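Local coordinates for peridinin-chlorophyll A protein (Amphidinium carterae, PDB 2C9E), which binds peridinin and chlorophyll a and probably serves as a water-soluble light-harvesting antenna for blue-green light, at residues K182-E186 with F264-N268. Numbering follows the deposited sequence.
Sequences KKFSE and FARVN. With PID (peridinin), chain J.
S185 meets N268 and A265 where two helices cross. S185 OG lies 3.0 Å from N268 OD1. A water donates to both S185 OG and A265 O, so it links the two helices. S185 OG also packs 3.4 Å from A265 CA. With N268 CG anti to its carbonyl carbon (chi1 -69°), OD1 is set beside S185 and ND2 beside F184 and peridinin. N268 ND2 sits at the edge of the F184 ring, 3.7 Å from F184 CE2, with ring and amide planes 72° apart. N268 ND2 lies 3.0 Å from peridinin C18. F264 reaches both ways: F264 CE2 meets S185 O edge-on at 3.6 Å, and F264 CD1 touches peridinin C22. One face of its ring carries N268 OD1, offset toward the rim. An alanine at F264 would remove the ring and is likely to open a gap between S185 O and the peridinin chain near C22. F184 and F264 also touch digalactosyl diacyl glycerol. The axes of segments 182-186 and 264-268 come within 9.1 Å, with their directions 132° apart, nearer antiparallel than parallel. F184 packs on helix 306-324, while V267 packs on helix 234-251.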
loop_
_atom_site.group_PDB
_atom_site.type_symbol
_atom_site.label_atom_id
_atom_site.label_comp_id
_atom_site.label_asym_id
_atom_site.label_seq_id
_atom_site.Cartn_x
_atom_site.Cartn_y
_atom_site.Cartn_z
ATOM N N LYS A 182 20.012 -1.410 -14.596
ATOM C CA LYS A 182 19.684 -1.889 -15.920
ATOM C C LYS A 182 19.996 -3.393 -16.051
ATOM O O LYS A 182 19.274 -4.121 -16.722
ATOM C CB LYS A 182 20.463 -1.127 -17.008
ATOM C CG LYS A 182 20.043 -1.505 -18.450
ATOM C CD LYS A 182 20.985 -0.853 -19.478
ATOM C CE LYS A 182 20.344 -0.717 -20.870
ATOM N NZ LYS A 182 21.155 0.215 -21.772
ATOM N N LYS A 183 21.064 -3.869 -15.430
ATOM C CA LYS A 183 21.383 -5.301 -15.587
ATOM C C LYS A 183 20.293 -6.066 -14.864
ATOM O O LYS A 183 19.786 -7.064 -15.361
ATOM C CB LYS A 183 22.720 -5.662 -14.951
ATOM C CG LYS A 183 23.865 -4.741 -15.300
ATOM C CD LYS A 183 24.809 -5.360 -16.332
ATOM C CE LYS A 183 24.171 -5.413 -17.720
ATOM N NZ LYS A 183 24.164 -4.064 -18.417
ATOM N N PHE A 184 19.969 -5.589 -13.658
ATOM C CA PHE A 184 18.933 -6.217 -12.865
ATOM C C PHE A 184 17.654 -6.214 -13.706
ATOM O O PHE A 184 16.976 -7.233 -13.806
ATOM C CB PHE A 184 18.731 -5.462 -11.564
ATOM C CG PHE A 184 17.586 -5.987 -10.740
ATOM C CD1 PHE A 184 17.685 -7.214 -10.084
ATOM C CD2 PHE A 184 16.398 -5.252 -10.621
ATOM C CE1 PHE A 184 16.631 -7.706 -9.313
ATOM C CE2 PHE A 184 15.331 -5.732 -9.851
ATOM C CZ PHE A 184 15.444 -6.962 -9.190
ATOM N N SER A 185 17.345 -5.088 -14.347
ATOM C CA SER A 185 16.143 -5.056 -15.169
ATOM C C SER A 185 16.256 -6.095 -16.257
ATOM O O SER A 185 15.338 -6.928 -16.439
ATOM C CB SER A 185 15.918 -3.679 -15.775
ATOM O OG SER A 185 15.523 -2.780 -14.733
ATOM N N GLU A 186 17.378 -6.074 -16.977
ATOM C CA GLU A 186 17.570 -7.039 -18.049
ATOM C C GLU A 186 17.469 -8.504 -17.603
ATOM O O GLU A 186 16.959 -9.346 -18.358
ATOM C CB GLU A 186 18.918 -6.796 -18.763
ATOM C CG GLU A 186 18.932 -5.559 -19.737
ATOM C CD GLU A 186 17.624 -5.372 -20.576
ATOM O OE1 GLU A 186 16.520 -5.212 -19.978
ATOM O OE2 GLU A 186 17.683 -5.358 -21.839
ATOM N N PHE A 264 9.402 -0.876 -17.067
ATOM C CA PHE A 264 9.963 -1.803 -16.084
ATOM C C PHE A 264 11.339 -1.305 -15.571
ATOM O O PHE A 264 11.618 -1.294 -14.369
ATOM C CB PHE A 264 10.079 -3.199 -16.731
ATOM C CG PHE A 264 10.496 -4.282 -15.783
ATOM C CD1 PHE A 264 9.627 -4.738 -14.789
ATOM C CD2 PHE A 264 11.760 -4.866 -15.886
ATOM C CE1 PHE A 264 10.016 -5.754 -13.908
ATOM C CE2 PHE A 264 12.176 -5.897 -15.011
ATOM C CZ PHE A 264 11.318 -6.337 -14.022
ATOM N N ALA A 265 12.200 -0.888 -16.491
ATOM C CA ALA A 265 13.529 -0.369 -16.125
ATOM C C ALA A 265 13.400 0.882 -15.275
ATOM O O ALA A 265 14.100 1.044 -14.248
ATOM C CB ALA A 265 14.362 -0.036 -17.419
ATOM N N ARG A 266 12.524 1.782 -15.718
ATOM C CA ARG A 266 12.307 3.024 -14.985
ATOM C C ARG A 266 11.817 2.735 -13.558
ATOM O O ARG A 266 12.258 3.376 -12.611
ATOM C CB ARG A 266 11.335 3.940 -15.755
ATOM C CG ARG A 266 12.026 5.197 -16.343
ATOM C CD ARG A 266 11.106 5.988 -17.298
ATOM N NE ARG A 266 10.445 5.069 -18.222
ATOM C CZ ARG A 266 9.579 5.408 -19.174
ATOM N NH1 ARG A 266 9.235 6.679 -19.359
ATOM N NH2 ARG A 266 9.064 4.458 -19.955
ATOM N N VAL A 267 10.935 1.740 -13.402
ATOM C CA VAL A 267 10.465 1.365 -12.060
ATOM C C VAL A 267 11.624 0.870 -11.204
ATOM O O VAL A 267 11.778 1.299 -10.049
ATOM C CB VAL A 267 9.381 0.228 -12.078
ATOM C CG1 VAL A 267 9.206 -0.385 -10.644
ATOM C CG2 VAL A 267 8.073 0.782 -12.540
ATOM N N ASN A 268 12.457 -0.014 -11.734
ATOM C CA ASN A 268 13.551 -0.518 -10.903
ATOM C C ASN A 268 14.565 0.568 -10.543
ATOM O O ASN A 268 15.149 0.553 -9.449
ATOM C CB ASN A 268 14.297 -1.676 -11.600
ATOM C CG ASN A 268 13.461 -2.928 -11.717
ATOM O OD1 ASN A 268 13.463 -3.595 -12.761
ATOM N ND2 ASN A 268 12.751 -3.263 -10.660
HETATM C C1 PID J . 20.270 -4.645 1.381
HETATM C C2 PID J . 21.452 -4.571 2.353
HETATM C C3 PID J . 21.346 -3.280 3.166
HETATM C C4 PID J . 21.497 -2.120 2.180
HETATM C C5 PID J . 20.266 -1.990 1.278
HETATM C C6 PID J . 19.733 -3.344 0.774
HETATM C C7 PID J . 19.065 -3.311 -0.454
HETATM C C8 PID J . 17.787 -3.807 -0.723
HETATM C C9 PID J . 17.168 -3.715 -1.974
HETATM C C10 PID J . 17.680 -3.130 -3.129
HETATM C C11 PID J . 15.944 -4.148 -2.275
HETATM C C12 PID J . 15.680 -3.850 -3.552
HETATM C C13 PID J . 14.469 -4.106 -4.194
HETATM C C14 PID J . 14.141 -3.814 -5.520
HETATM C C15 PID J . 12.866 -4.147 -5.981
HETATM C C16 PID J . 12.366 -3.919 -7.262
HETATM C C17 PID J . 11.066 -4.304 -7.588
HETATM C C18 PID J . 10.516 -4.075 -8.848
HETATM C C19 PID J . 9.210 -4.425 -9.195
HETATM C C20 PID J . 8.705 -4.118 -10.459
HETATM C C21 PID J . 7.406 -4.379 -10.897
HETATM C C22 PID J . 7.014 -3.973 -12.172
HETATM C C23 PID J . 5.798 -4.143 -12.619
HETATM C C24 PID J . 4.570 -4.293 -13.041
HETATM C C25 PID J . 3.504 -3.205 -12.837
HETATM C C26 PID J . 2.230 -3.835 -12.262
HETATM C C27 PID J . 1.759 -5.046 -13.078
HETATM C C28 PID J . 2.854 -6.115 -13.165
HETATM C C29 PID J . 4.149 -5.574 -13.776
HETATM C C30 PID J . -0.546 -5.167 -12.505
HETATM C C31 PID J . -1.707 -5.863 -11.789
HETATM C CM1 PID J . 20.175 -5.968 0.620
HETATM C CM2 PID J . 20.688 -1.073 0.132
HETATM C CM3 PID J . 19.178 -1.286 2.091
HETATM C CM4 PID J . 15.153 -3.142 -6.453
HETATM C CM5 PID J . 6.405 -5.153 -10.036
HETATM C CM6 PID J . 3.980 -2.135 -11.851
HETATM C CM7 PID J . 3.181 -2.539 -14.178
HETATM C CM8 PID J . 5.211 -6.675 -13.723
HETATM O O1 PID J . 19.033 -4.060 1.804
HETATM O O2 PID J . 22.351 -3.203 4.181
HETATM O O3 PID J . 18.770 -2.567 -3.231
HETATM O O4 PID J . 16.748 -3.219 -4.126
HETATM O O5 PID J . 3.912 -5.228 -15.141
HETATM O O6 PID J . 0.695 -5.701 -12.371
HETATM O O7 PID J . -0.731 -4.158 -13.184
HETATM O O HOH W 1 16.642 -0.213 -15.069
#